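Side-chain contacts in lipid II:glycine glycyltransferase (Staphylococcus aureus, PDB 6SNR), which probably adds the first glycine of the pentaglycine bridge to the lysine side chain of lipid II, using glycyl-tRNA as donor, in building the peptidoglycan of this bacterium: residues H5-N8 and Q9-D12; T27-A30 and E31-K34; F128-K131 and G132-E135; N215-D218 and A219-D223. One frame throughout, in Å; residues are numbered along the deposited sequence.

Overall arrangement
All four contacts are local, so none encloses a loop, and none nests in or crosses another. Contact 1 lies near the N terminus and starts helix 8-17 just after strand 2-3. Contact 2 follows on helix 27-33, with its centre about 14 Å away, and D12 of contact 1 bonds to T27 there. Contact 3 comes next, where strand 129-130 at the edge of the first sheet runs out into a loop. It stands apart, at least about 16 Å from the others between nearest atoms. Contact 4 closes the series at the end of helix 210-220. K28 bridges to D223, and T32 bonds to N215, so contacts 2 and 4 tie two helices distant in sequence.

Contact 1: H5-N8 and Q9-D12; sequences HITN and QEHD
T7 and E10 form a capping box at the start of helix 8-17. The hydroxyl T7 OG1 accepts from E10 N at 3.0 Å. In return, E10 OE1 accepts from T7 N at 2.8 Å, in a nearly straight bond of 169°. The carboxylate is met on its anti side, with the donor somewhat out of its plane. Two torsions build the box. T7 OG1 sits between its own backbone N and carbonyl carbon (chi1 65°), which turns the oxygen to the helix. The E10 chain is stretched out beyond CG (chi2 168°), and this carries OE1 back to the loop. On the way E10 CG passes 3.2 Å from T7 OG1, and T7 CG2 lies 3.6 Å from E10 OE1. I6 adds an apolar flank: its CD1 meets the backbone of H11, 3.7 Å from H11 N. The I6 side chain also packs on V51 and V54 of strand 50-61. The first turn is closed by H11 N to T7 O and by D12 N to N8 O. N8 OD1 bonds R42, and D12 OD2 reaches T27. H11 ND1 gives a weak bond to D12 OD1, in the plane of the ring. The box thus supplies acceptors to two backbone N-H groups. The negative E10 carboxylate near the N-terminal end of the helix is probably favoured by the helix dipole.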
ATOM      1  N   HIS A   5       5.338  24.233 -20.625  1.00 22.55           N
ATOM      2  CA  HIS A   5       6.504  23.639 -20.046  1.00 20.56           C
ATOM      3  C   HIS A   5       6.458  23.918 -18.551  1.00 20.23           C
ATOM      4  O   HIS A   5       6.432  25.096 -18.106  1.00 20.83           O
ATOM      5  CB  HIS A   5       7.789  24.243 -20.642  1.00 21.41           C
ATOM      6  CG  HIS A   5       9.048  23.874 -19.915  1.00 23.82           C
ATOM      7  ND1 HIS A   5      10.161  24.708 -19.882  1.00 22.63           N
ATOM      8  CD2 HIS A   5       9.373  22.792 -19.158  1.00 23.76           C
ATOM      9  CE1 HIS A   5      11.112  24.136 -19.169  1.00 25.62           C
ATOM     10  NE2 HIS A   5      10.651  22.980 -18.701  1.00 24.44           N
ATOM     11  N   ILE A   6       6.390  22.826 -17.794  1.00 19.61           N
ATOM     12  CA  ILE A   6       6.452  22.863 -16.321  1.00 19.88           C
ATOM     13  C   ILE A   6       7.565  21.970 -15.819  1.00 18.55           C
ATOM     14  O   ILE A   6       7.982  21.001 -16.487  1.00 19.57           O
ATOM     15  CB  ILE A   6       5.099  22.567 -15.673  1.00 19.80           C
ATOM     16  CG1 ILE A   6       4.678  21.091 -15.808  1.00 18.99           C
ATOM     17  CG2 ILE A   6       4.074  23.456 -16.309  1.00 19.45           C
ATOM     18  CD1 ILE A   6       3.329  20.819 -15.188  1.00 19.83           C
ATOM     19  N   THR A   7       8.101  22.286 -14.627  1.00 18.81           N
ATOM     20  CA  THR A   7       9.200  21.555 -14.106  1.00 19.68           C
ATOM     21  C   THR A   7       8.737  20.199 -13.575  1.00 18.45           C
ATOM     22  O   THR A   7       7.530  19.993 -13.415  1.00 19.81           O
ATOM     23  CB  THR A   7       9.890  22.281 -12.918  1.00 20.28           C
ATOM     24  OG1 THR A   7       8.989  22.363 -11.817  1.00 22.66           O
ATOM     25  CG2 THR A   7      10.341  23.696 -13.352  1.00 24.17           C
ATOM     26  N   ASN A   8       9.678  19.322 -13.294  1.00 19.49           N
ATOM     27  CA  ASN A   8       9.317  18.022 -12.613  1.00 17.81           C
ATOM     28  C   ASN A   8       8.524  18.237 -11.308  1.00 19.03           C
ATOM     29  O   ASN A   8       7.502  17.563 -11.046  1.00 18.04           O
ATOM     30  CB  ASN A   8      10.556  17.169 -12.333  1.00 19.59           C
ATOM     31  CG  ASN A   8      11.164  16.524 -13.584  1.00 20.56           C
ATOM     32  OD1 ASN A   8      10.841  16.840 -14.714  1.00 22.73           O
ATOM     33  ND2 ASN A   8      12.081  15.609 -13.355  1.00 23.72           N
ATOM     34  N   GLN A   9       8.993  19.179 -10.474  1.00 20.76           N
ATOM     35  CA  GLN A   9       8.304  19.449  -9.218  1.00 20.83           C
ATOM     36  C   GLN A   9       6.903  20.011  -9.424  1.00 20.09           C
ATOM     37  O   GLN A   9       5.993  19.676  -8.717  1.00 19.78           O
ATOM     38  CB  GLN A   9       9.135  20.397  -8.349  1.00 23.83           C
ATOM     39  CG  GLN A   9      10.357  19.758  -7.796  1.00 26.33           C
ATOM     40  CD  GLN A   9      11.510  19.874  -8.704  1.00 27.82           C
ATOM     41  OE1 GLN A   9      11.396  20.344  -9.859  1.00 29.58           O
ATOM     42  NE2 GLN A   9      12.675  19.493  -8.186  1.00 32.74           N
ATOM     43  N   GLU A  10       6.725  20.892 -10.417  1.00 19.07           N
ATOM     44  CA  GLU A  10       5.439  21.424 -10.742  1.00 19.52           C
ATOM     45  C   GLU A  10       4.467  20.343 -11.213  1.00 17.23           C
ATOM     46  O   GLU A  10       3.326  20.338 -10.826  1.00 17.86           O
ATOM     47  CB  GLU A  10       5.585  22.549 -11.778  1.00 19.15           C
ATOM     48  CG  GLU A  10       6.245  23.808 -11.176  1.00 23.56           C
ATOM     49  CD  GLU A  10       6.675  24.836 -12.214  1.00 27.77           C
ATOM     50  OE1 GLU A  10       6.892  24.561 -13.425  1.00 25.21           O
ATOM     51  OE2 GLU A  10       6.849  26.001 -11.766  1.00 33.65           O
ATOM     52  N   HIS A  11       4.931  19.478 -12.094  1.00 18.52           N
ATOM     53  CA  HIS A  11       4.154  18.303 -12.546  1.00 15.95           C
ATOM     54  C   HIS A  11       3.733  17.450 -11.361  1.00 15.52           C
ATOM     55  O   HIS A  11       2.576  17.143 -11.197  1.00 16.66           O
ATOM     56  CB  HIS A  11       5.009  17.459 -13.495  1.00 14.98           C
ATOM     57  CG  HIS A  11       4.351  16.192 -13.940  1.00 16.46           C
ATOM     58  ND1 HIS A  11       4.430  14.985 -13.269  1.00 18.11           N
ATOM     59  CD2 HIS A  11       3.549  15.982 -15.013  1.00 13.74           C
ATOM     60  CE1 HIS A  11       3.752  14.066 -13.970  1.00 14.29           C
ATOM     61  NE2 HIS A  11       3.171  14.664 -14.990  1.00 19.57           N
ATOM     62  N   ASP A  12       4.695  17.063 -10.541  1.00 17.76           N
ATOM     63  CA  ASP A  12       4.425  16.197  -9.392  1.00 16.64           C
ATOM     64  C   ASP A  12       3.423  16.867  -8.420  1.00 17.74           C
ATOM     65  O   ASP A  12       2.504  16.242  -7.902  1.00 17.11           O
ATOM     66  CB  ASP A  12       5.727  15.805  -8.679  1.00 16.12           C
ATOM     67  CG  ASP A  12       6.584  14.839  -9.483  1.00 15.71           C
ATOM     68  OD1 ASP A  12       5.985  14.205 -10.421  1.00 16.27           O
ATOM     69  OD2 ASP A  12       7.789  14.720  -9.192  1.00 17.11           O
TER

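Contact 2: T27-A30 and E31-K34; sequences TKWA and ETKK
W29 O is gripped by several donors near the end of helix 27-33. The shortest bond comes from the side chain T32 OG1, at 2.7 Å, which lies in the carbonyl plane on a lone pair. T32 N and K33 N also reach this oxygen, but both bonds are weak. The hydroxyl is brought back over the previous turn because OG1 stands between the T32 backbone N and carbonyl carbon (chi1 78°). A threonine hydroxyl bonded to a main-chain carbonyl of the preceding turn is a common helix feature, found here where helix 27-33 packs on helix 210-220. This same atom sits over the centre of one face of the W29 indole, 3.9 Å above its plane. K33 meets the ring too. Its chain bends at chi2 (-69°), and CE approaches the indole obliquely, 3.4 Å from W29 NE1. W29 in turn packs on L23, L24 and L220. K33 N bonds A30 O, three residues back. On another flank K34 NZ makes a salt bridge to E31 OE1 at 3.0 Å. A water donates to T27 O at 2.8 Å and, weakly, to E31 OE2. The hydroxyl of T32 thus spends its proton on a main-chain carbonyl and helps hold a turn whose backbone bonds are mostly weak. The bridge to K34 probably offsets the charge of E31.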
ATOM      1  N   THR A  27       7.135  11.807 -11.444  1.00 15.80           N
ATOM      2  CA  THR A  27       8.398  11.739 -12.096  1.00 15.20           C
ATOM      3  C   THR A  27       9.384  10.714 -11.514  1.00 16.07           C
ATOM      4  O   THR A  27      10.125  10.086 -12.244  1.00 17.70           O
ATOM      5  CB  THR A  27       9.084  13.128 -12.252  1.00 16.47           C
ATOM      6  OG1 THR A  27       9.514  13.612 -10.961  1.00 18.15           O
ATOM      7  CG2 THR A  27       8.207  14.137 -12.906  1.00 16.00           C
ATOM      8  N   LYS A  28       9.394  10.538 -10.176  1.00 15.95           N
ATOM      9  CA  LYS A  28      10.297   9.573  -9.576  1.00 17.03           C
ATOM     10  C   LYS A  28       9.830   8.122  -9.823  1.00 15.94           C
ATOM     11  O   LYS A  28      10.646   7.215  -9.796  1.00 17.38           O
ATOM     12  CB  LYS A  28      10.446   9.828  -8.067  1.00 18.44           C
ATOM     13  CG  LYS A  28      11.065  11.148  -7.720  1.00 21.66           C
ATOM     14  CD  LYS A  28      12.478  11.267  -8.217  1.00 23.50           C
ATOM     15  CE  LYS A  28      13.189  12.384  -7.444  1.00 24.92           C
ATOM     16  NZ  LYS A  28      13.199  12.153  -5.955  1.00 28.74           N
ATOM     17  N   TRP A  29       8.534   7.940 -10.098  1.00 16.61           N
ATOM     18  CA  TRP A  29       8.078   6.591 -10.540  1.00 16.59           C
ATOM     19  C   TRP A  29       8.682   6.274 -11.922  1.00 16.81           C
ATOM     20  O   TRP A  29       9.190   5.156 -12.185  1.00 16.23           O
ATOM     21  CB  TRP A  29       6.578   6.510 -10.593  1.00 17.70           C
ATOM     22  CG  TRP A  29       6.131   5.165 -11.021  1.00 18.42           C
ATOM     23  CD1 TRP A  29       5.739   4.795 -12.277  1.00 19.68           C
ATOM     24  CD2 TRP A  29       6.098   3.978 -10.223  1.00 22.80           C
ATOM     25  NE1 TRP A  29       5.473   3.464 -12.303  1.00 22.41           N
ATOM     26  CE2 TRP A  29       5.673   2.934 -11.063  1.00 23.94           C
ATOM     27  CE3 TRP A  29       6.390   3.693  -8.880  1.00 25.51           C
ATOM     28  CZ2 TRP A  29       5.487   1.643 -10.599  1.00 27.38           C
ATOM     29  CZ3 TRP A  29       6.236   2.415  -8.431  1.00 28.83           C
ATOM     30  CH2 TRP A  29       5.788   1.396  -9.291  1.00 27.55           C
ATOM     31  N   ALA A  30       8.667   7.250 -12.824  1.00 17.59           N
ATOM     32  CA  ALA A  30       9.370   7.051 -14.119  1.00 19.82           C
ATOM     33  C   ALA A  30      10.818   6.705 -13.945  1.00 18.99           C
ATOM     34  O   ALA A  30      11.344   5.841 -14.655  1.00 20.46           O
ATOM     35  CB  ALA A  30       9.201   8.267 -15.017  1.00 20.69           C
ATOM     36  N   GLU A  31      11.479   7.280 -12.935  1.00 19.01           N
ATOM     37  CA  GLU A  31      12.862   6.915 -12.692  1.00 19.99           C
ATOM     38  C   GLU A  31      13.016   5.423 -12.434  1.00 19.86           C
ATOM     39  O   GLU A  31      13.973   4.819 -12.896  1.00 22.05           O
ATOM     40  CB  GLU A  31      13.479   7.702 -11.520  1.00 22.15           C
ATOM     41  CG  GLU A  31      13.641   9.166 -11.802  1.00 27.10           C
ATOM     42  CD  GLU A  31      14.821   9.482 -12.694  1.00 30.72           C
ATOM     43  OE1 GLU A  31      15.715   8.625 -12.868  1.00 33.15           O
ATOM     44  OE2 GLU A  31      14.829  10.608 -13.230  1.00 38.70           O
ATOM     45  N   THR A  32      12.054   4.809 -11.728  1.00 18.65           N
ATOM     46  CA  THR A  32      12.132   3.381 -11.393  1.00 18.82           C
ATOM     47  C   THR A  32      11.979   2.484 -12.608  1.00 19.94           C
ATOM     48  O   THR A  32      12.409   1.341 -12.614  1.00 22.08           O
ATOM     49  CB  THR A  32      11.092   2.932 -10.343  1.00 19.72           C
ATOM     50  OG1 THR A  32       9.803   2.776 -10.972  1.00 20.73           O
ATOM     51  CG2 THR A  32      11.013   3.856  -9.200  1.00 20.18           C
ATOM     52  N   LYS A  33      11.347   3.002 -13.648  1.00 18.51           N
ATOM     53  CA  LYS A  33      11.090   2.184 -14.812  1.00 19.97           C
ATOM     54  C   LYS A  33      12.235   2.194 -15.832  1.00 21.64           C
ATOM     55  O   LYS A  33      12.198   1.430 -16.808  1.00 19.89           O
ATOM     56  CB  LYS A  33       9.780   2.617 -15.459  1.00 19.88           C
ATOM     57  CG  LYS A  33       8.571   2.402 -14.549  1.00 20.94           C
ATOM     58  CD  LYS A  33       8.267   0.919 -14.329  1.00 24.85           C
ATOM     59  CE  LYS A  33       7.039   0.722 -13.456  1.00 28.90           C
ATOM     60  NZ  LYS A  33       6.668  -0.723 -13.369  1.00 32.33           N
ATOM     61  N   LYS A  34      13.245   3.022 -15.603  1.00 22.40           N
ATOM     62  CA  LYS A  34      14.412   3.021 -16.483  1.00 23.79           C
ATOM     63  C   LYS A  34      15.039   1.632 -16.502  1.00 23.79           C
ATOM     64  O   LYS A  34      15.484   1.177 -17.539  1.00 26.13           O
ATOM     65  CB  LYS A  34      15.445   4.090 -16.072  1.00 23.34           C
ATOM     66  CG  LYS A  34      15.012   5.521 -16.316  1.00 23.89           C
ATOM     67  CD  LYS A  34      16.061   6.486 -15.758  1.00 27.09           C
ATOM     68  CE  LYS A  34      15.773   7.926 -16.127  1.00 32.29           C
ATOM     69  NZ  LYS A  34      16.861   8.829 -15.607  1.00 36.24           N
TER
HETATM   70  O   HOH W   1      11.598  11.175 -14.328  1.00 31.92           O

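Contact 3: F128-K131 and G132-E135; sequences FKHK and GFKE
H130 and F133 form an edge-to-face aromatic pair where edge strand 129-130 leaves its sheet, and F133 is the centre of an inverse gamma turn. The ring contact comes first. The two centroids lie 4.5 Å apart, and the planes stand at 61°. The imidazole presents its CE1 corner to the face of the F133 phenyl ring. H130 CG stands opposite its backbone N (chi1 -172°), which swings the ring forward along the chain to F133. F133 also touches L120 of helix 117-125. A second ring, F388 of the neighbouring strand, meets H130 as well.

The peptide contacts come next. The backbone of G132 crosses one face of the imidazole, G132 N lying 3.3 Å from the plane of the H130 ring, over its centre. G132 has a positive phi (103°), a backbone conformation readily reached by glycine. The turn itself is held by one weak bond, K134 N to G132 O at 3.2 Å.

Polar ends are satisfied beyond the segments. H130 NE2, next to CE1, bonds I385 O, which helps fix the rotation of the ring. K131 NZ makes a salt bridge to E401 and a bond to Y397 OH. Across the turn, a methylene of K134 meets the chain: K134 CE lies 3.6 Å from K131 O.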
ATOM      1  N   PHE A 128     -10.512   6.459 -28.915  1.00 22.66           N
ATOM      2  CA  PHE A 128      -9.931   5.422 -28.080  1.00 21.16           C
ATOM      3  C   PHE A 128     -10.817   4.177 -28.086  1.00 22.13           C
ATOM      4  O   PHE A 128     -12.045   4.289 -28.100  1.00 24.27           O
ATOM      5  CB  PHE A 128      -9.851   5.835 -26.611  1.00 20.90           C
ATOM      6  CG  PHE A 128      -8.679   6.739 -26.271  1.00 21.21           C
ATOM      7  CD1 PHE A 128      -7.489   6.198 -25.855  1.00 22.08           C
ATOM      8  CD2 PHE A 128      -8.803   8.125 -26.304  1.00 22.82           C
ATOM      9  CE1 PHE A 128      -6.403   7.029 -25.514  1.00 21.35           C
ATOM     10  CE2 PHE A 128      -7.725   8.948 -25.983  1.00 22.36           C
ATOM     11  CZ  PHE A 128      -6.533   8.401 -25.594  1.00 21.48           C
ATOM     12  N   LYS A 129     -10.174   3.039 -28.108  1.00 21.35           N
ATOM     13  CA  LYS A 129     -10.844   1.732 -27.989  1.00 22.11           C
ATOM     14  C   LYS A 129     -10.658   1.180 -26.577  1.00 22.77           C
ATOM     15  O   LYS A 129      -9.574   1.217 -25.996  1.00 23.31           O
ATOM     16  CB  LYS A 129     -10.302   0.763 -29.019  1.00 23.74           C
ATOM     17  CG  LYS A 129     -10.239   1.346 -30.439  1.00 27.74           C
ATOM     18  CD  LYS A 129     -11.565   1.904 -30.941  1.00 33.13           C
ATOM     19  CE  LYS A 129     -11.391   2.626 -32.265  1.00 36.85           C
ATOM     20  NZ  LYS A 129     -12.648   3.310 -32.668  1.00 38.84           N
ATOM     21  N   HIS A 130     -11.740   0.639 -26.032  1.00 21.71           N
ATOM     22  CA  HIS A 130     -11.751   0.100 -24.671  1.00 20.64           C
ATOM     23  C   HIS A 130     -11.436  -1.374 -24.619  1.00 21.97           C
ATOM     24  O   HIS A 130     -11.927  -2.146 -25.476  1.00 24.17           O
ATOM     25  CB  HIS A 130     -13.142   0.330 -24.106  1.00 19.54           C
ATOM     26  CG  HIS A 130     -13.296   0.017 -22.650  1.00 19.94           C
ATOM     27  ND1 HIS A 130     -14.381  -0.690 -22.157  1.00 22.90           N
ATOM     28  CD2 HIS A 130     -12.558   0.367 -21.558  1.00 21.09           C
ATOM     29  CE1 HIS A 130     -14.309  -0.749 -20.835  1.00 22.42           C
ATOM     30  NE2 HIS A 130     -13.203  -0.123 -20.447  1.00 21.27           N
ATOM     31  N   LYS A 131     -10.659  -1.802 -23.604  1.00 19.47           N
ATOM     32  CA  LYS A 131     -10.257  -3.209 -23.449  1.00 21.41           C
ATOM     33  C   LYS A 131     -11.415  -4.013 -22.832  1.00 22.74           C
ATOM     34  O   LYS A 131     -11.339  -5.253 -22.818  1.00 25.19           O
ATOM     35  CB  LYS A 131      -9.027  -3.389 -22.529  1.00 23.10           C
ATOM     36  CG  LYS A 131      -7.707  -3.015 -23.134  1.00 23.63           C
ATOM     37  CD  LYS A 131      -7.305  -3.961 -24.229  1.00 23.73           C
ATOM     38  CE  LYS A 131      -5.851  -3.733 -24.602  1.00 23.35           C
ATOM     39  NZ  LYS A 131      -5.456  -4.498 -25.776  1.00 24.53           N
ATOM     40  N   GLY A 132     -12.422  -3.304 -22.303  1.00 21.19           N
ATOM     41  CA  GLY A 132     -13.668  -3.934 -21.757  1.00 22.80           C
ATOM     42  C   GLY A 132     -13.753  -4.017 -20.245  1.00 23.65           C
ATOM     43  O   GLY A 132     -12.763  -3.815 -19.541  1.00 23.92           O
ATOM     44  N   PHE A 133     -14.937  -4.346 -19.715  1.00 22.70           N
ATOM     45  CA  PHE A 133     -15.136  -4.436 -18.272  1.00 23.01           C
ATOM     46  C   PHE A 133     -14.991  -5.885 -17.848  1.00 25.48           C
ATOM     47  O   PHE A 133     -15.989  -6.591 -17.557  1.00 28.62           O
ATOM     48  CB  PHE A 133     -16.478  -3.866 -17.839  1.00 23.78           C
ATOM     49  CG  PHE A 133     -16.705  -2.452 -18.274  1.00 23.98           C
ATOM     50  CD1 PHE A 133     -16.123  -1.377 -17.594  1.00 24.80           C
ATOM     51  CD2 PHE A 133     -17.490  -2.175 -19.387  1.00 24.30           C
ATOM     52  CE1 PHE A 133     -16.362  -0.077 -17.995  1.00 23.04           C
ATOM     53  CE2 PHE A 133     -17.725  -0.878 -19.785  1.00 25.21           C
ATOM     54  CZ  PHE A 133     -17.165   0.183 -19.077  1.00 25.66           C
ATOM     55  N   LYS A 134     -13.744  -6.334 -17.829  1.00 22.55           N
ATOM     56  CA  LYS A 134     -13.399  -7.717 -17.500  1.00 22.35           C
ATOM     57  C   LYS A 134     -13.101  -7.906 -15.982  1.00 21.28           C
ATOM     58  O   LYS A 134     -13.336  -6.991 -15.181  1.00 21.52           O
ATOM     59  CB  LYS A 134     -12.271  -8.212 -18.420  1.00 25.34           C
ATOM     60  CG  LYS A 134     -12.511  -7.958 -19.897  1.00 28.99           C
ATOM     61  CD  LYS A 134     -11.603  -8.818 -20.767  1.00 32.49           C
ATOM     62  CE  LYS A 134     -11.987  -8.767 -22.244  1.00 35.88           C
ATOM     63  NZ  LYS A 134     -13.441  -8.931 -22.502  1.00 41.31           N
ATOM     64  N   GLU A 135     -12.646  -9.090 -15.557  1.00 21.96           N
ATOM     65  CA  GLU A 135     -12.333  -9.301 -14.144  1.00 22.62           C
ATOM     66  C   GLU A 135     -11.327  -8.267 -13.626  1.00 22.14           C
ATOM     67  O   GLU A 135     -10.485  -7.782 -14.402  1.00 20.69           O
ATOM     68  CB  GLU A 135     -11.784 -10.692 -13.829  1.00 25.60           C
ATOM     69  CG  GLU A 135     -12.864 -11.767 -13.611  1.00 29.48           C
ATOM     70  CD  GLU A 135     -13.416 -11.694 -12.173  1.00 24.45           C
ATOM     71  OE1 GLU A 135     -14.279 -10.861 -11.895  1.00 45.51           O
ATOM     72  OE2 GLU A 135     -12.925 -12.377 -11.299  1.00 40.63           O
TER

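Contact 4: N215-D218 and A219-D223; sequences NIYD and ALHED
Y217 and H221, one turn apart at the end of helix 210-220, are joined through both backbone and rings. H221 N gives its hydrogen to Y217 O at 2.8 Å. L220 N reaches the same oxygen only weakly. The two rings also form an offset stack, centroids 4.4 Å apart and planes at 16°. Each side chain leaves the backbone with CG trans to N (chi1 -175° for Y217, 175° for H221). This shared torsion sends both chains the same way and lets the rings overlap. H221 CB lies over the tyrosine face, 3.7 Å from the centroid of the Y217 ring, as a CH-pi contact. Y217 OH in turn sits 3.0 Å above the plane of the H221 imidazole, over its centre. The imidazole has its own partner, since H221 ND1 is bonded to A226 O of strand 226-233. Other polar groups find partners elsewhere in the chain: D218 OD1 pairs with R186 in a salt bridge, and N215 ND2 donates to T32 O on helix 27-33. K28 of that helix takes three acceptors: A219 O, E222 OE1 and D223 OD2. This cation probably offsets the two carboxylates and the partial negative charge of the carbonyl near the end of helix 210-220. The bond from H221 ND1 to A226 O implies that ND1 carries a proton.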
ATOM      1  N   ASN A 215      15.528  -0.079  -5.971  1.00 23.65           N
ATOM      2  CA  ASN A 215      15.229   0.753  -7.151  1.00 23.83           C
ATOM      3  C   ASN A 215      13.975   1.590  -6.919  1.00 25.17           C
ATOM      4  O   ASN A 215      13.954   2.794  -7.133  1.00 28.73           O
ATOM      5  CB  ASN A 215      15.006  -0.157  -8.329  1.00 23.44           C
ATOM      6  CG  ASN A 215      14.697   0.596  -9.607  1.00 24.48           C
ATOM      7  OD1 ASN A 215      15.498   1.416 -10.042  1.00 25.97           O
ATOM      8  ND2 ASN A 215      13.564   0.284 -10.228  1.00 26.04           N
ATOM      9  N   ILE A 216      12.961   0.952  -6.381  1.00 24.55           N
ATOM     10  CA  ILE A 216      11.747   1.710  -6.015  1.00 25.68           C
ATOM     11  C   ILE A 216      11.978   2.666  -4.828  1.00 25.84           C
ATOM     12  O   ILE A 216      11.651   3.882  -4.831  1.00 25.38           O
ATOM     13  CB  ILE A 216      10.552   0.738  -5.813  1.00 30.91           C
ATOM     14  CG1 ILE A 216      10.822  -0.347  -4.773  1.00 36.36           C
ATOM     15  CG2 ILE A 216      10.202  -0.000  -7.097  1.00 32.04           C
ATOM     16  CD1 ILE A 216       9.750  -1.418  -4.725  1.00 38.12           C
ATOM     17  N   TYR A 217      12.579   2.162  -3.767  1.00 21.57           N
ATOM     18  CA  TYR A 217      12.743   2.973  -2.601  1.00 22.95           C
ATOM     19  C   TYR A 217      13.586   4.245  -2.789  1.00 24.60           C
ATOM     20  O   TYR A 217      13.208   5.337  -2.325  1.00 27.20           O
ATOM     21  CB  TYR A 217      13.300   2.074  -1.471  1.00 22.85           C
ATOM     22  CG  TYR A 217      13.421   2.731  -0.112  1.00 24.65           C
ATOM     23  CD1 TYR A 217      12.362   2.710   0.802  1.00 24.04           C
ATOM     24  CD2 TYR A 217      14.592   3.332   0.288  1.00 27.14           C
ATOM     25  CE1 TYR A 217      12.480   3.309   2.053  1.00 25.36           C
ATOM     26  CE2 TYR A 217      14.729   3.918   1.542  1.00 28.08           C
ATOM     27  CZ  TYR A 217      13.667   3.897   2.439  1.00 26.62           C
ATOM     28  OH  TYR A 217      13.790   4.463   3.699  1.00 26.14           O
ATOM     29  N   ASP A 218      14.732   4.107  -3.457  1.00 25.54           N
ATOM     30  CA  ASP A 218      15.683   5.183  -3.631  1.00 25.59           C
ATOM     31  C   ASP A 218      15.136   6.354  -4.445  1.00 26.80           C
ATOM     32  O   ASP A 218      15.563   7.490  -4.273  1.00 32.32           O
ATOM     33  CB  ASP A 218      16.934   4.667  -4.353  1.00 25.82           C
ATOM     34  CG  ASP A 218      17.800   3.746  -3.504  1.00 30.14           C
ATOM     35  OD1 ASP A 218      17.615   3.654  -2.271  1.00 29.79           O
ATOM     36  OD2 ASP A 218      18.673   3.083  -4.106  1.00 31.96           O
ATOM     37  N   ALA A 219      14.239   6.085  -5.393  1.00 25.86           N
ATOM     38  CA  ALA A 219      13.653   7.186  -6.165  1.00 24.44           C
ATOM     39  C   ALA A 219      12.701   8.042  -5.357  1.00 22.75           C
ATOM     40  O   ALA A 219      12.681   9.268  -5.447  1.00 22.26           O
ATOM     41  CB  ALA A 219      12.923   6.631  -7.383  1.00 25.29           C
ATOM     42  N   LEU A 220      11.853   7.373  -4.600  1.00 20.12           N
ATOM     43  CA  LEU A 220      10.737   8.020  -3.963  1.00 19.02           C
ATOM     44  C   LEU A 220      10.902   8.379  -2.458  1.00 18.11           C
ATOM     45  O   LEU A 220      10.201   9.230  -1.980  1.00 17.91           O
ATOM     46  CB  LEU A 220       9.520   7.124  -4.187  1.00 21.16           C
ATOM     47  CG  LEU A 220       9.015   7.120  -5.656  1.00 23.42           C
ATOM     48  CD1 LEU A 220       8.582   5.708  -6.023  1.00 25.75           C
ATOM     49  CD2 LEU A 220       7.861   8.079  -5.798  1.00 21.64           C
ATOM     50  N   HIS A 221      11.777   7.690  -1.760  1.00 20.73           N
ATOM     51  CA  HIS A 221      11.919   7.890  -0.308  1.00 21.04           C
ATOM     52  C   HIS A 221      12.372   9.311   0.093  1.00 23.20           C
ATOM     53  O   HIS A 221      11.824   9.921   1.032  1.00 22.23           O
ATOM     54  CB  HIS A 221      12.844   6.878   0.315  1.00 22.47           C
ATOM     55  CG  HIS A 221      13.094   7.131   1.769  1.00 23.31           C
ATOM     56  ND1 HIS A 221      12.084   7.082   2.715  1.00 22.79           N
ATOM     57  CD2 HIS A 221      14.226   7.448   2.440  1.00 27.86           C
ATOM     58  CE1 HIS A 221      12.592   7.359   3.909  1.00 26.47           C
ATOM     59  NE2 HIS A 221      13.888   7.600   3.763  1.00 27.89           N
ATOM     60  N   GLU A 222      13.301   9.839  -0.688  1.00 28.31           N
ATOM     61  CA  GLU A 222      13.804  11.220  -0.512  1.00 31.95           C
ATOM     62  C   GLU A 222      12.683  12.255  -0.340  1.00 26.06           C
ATOM     63  O   GLU A 222      12.755  13.135   0.503  1.00 27.69           O
ATOM     64  CB  GLU A 222      14.641  11.577  -1.767  1.00 36.97           C
ATOM     65  CG  GLU A 222      15.686  12.657  -1.566  1.00 47.06           C
ATOM     66  CD  GLU A 222      16.114  13.333  -2.856  1.00 44.29           C
ATOM     67  OE1 GLU A 222      15.477  13.154  -3.934  1.00 52.00           O
ATOM     68  OE2 GLU A 222      17.095  14.074  -2.782  1.00 52.40           O
ATOM     69  N   ASP A 223      11.622  12.135  -1.155  1.00 21.44           N
ATOM     70  CA  ASP A 223      10.451  12.982  -1.124  1.00 20.24           C
ATOM     71  C   ASP A 223       9.355  12.597  -0.114  1.00 17.65           C
ATOM     72  O   ASP A 223       8.302  13.260  -0.033  1.00 20.25           O
ATOM     73  CB  ASP A 223       9.819  13.023  -2.546  1.00 21.14           C
ATOM     74  CG  ASP A 223      10.790  13.508  -3.586  1.00 22.03           C
ATOM     75  OD1 ASP A 223      11.501  14.551  -3.403  1.00 21.76           O
ATOM     76  OD2 ASP A 223      10.894  12.828  -4.622  1.00 22.98           O
TER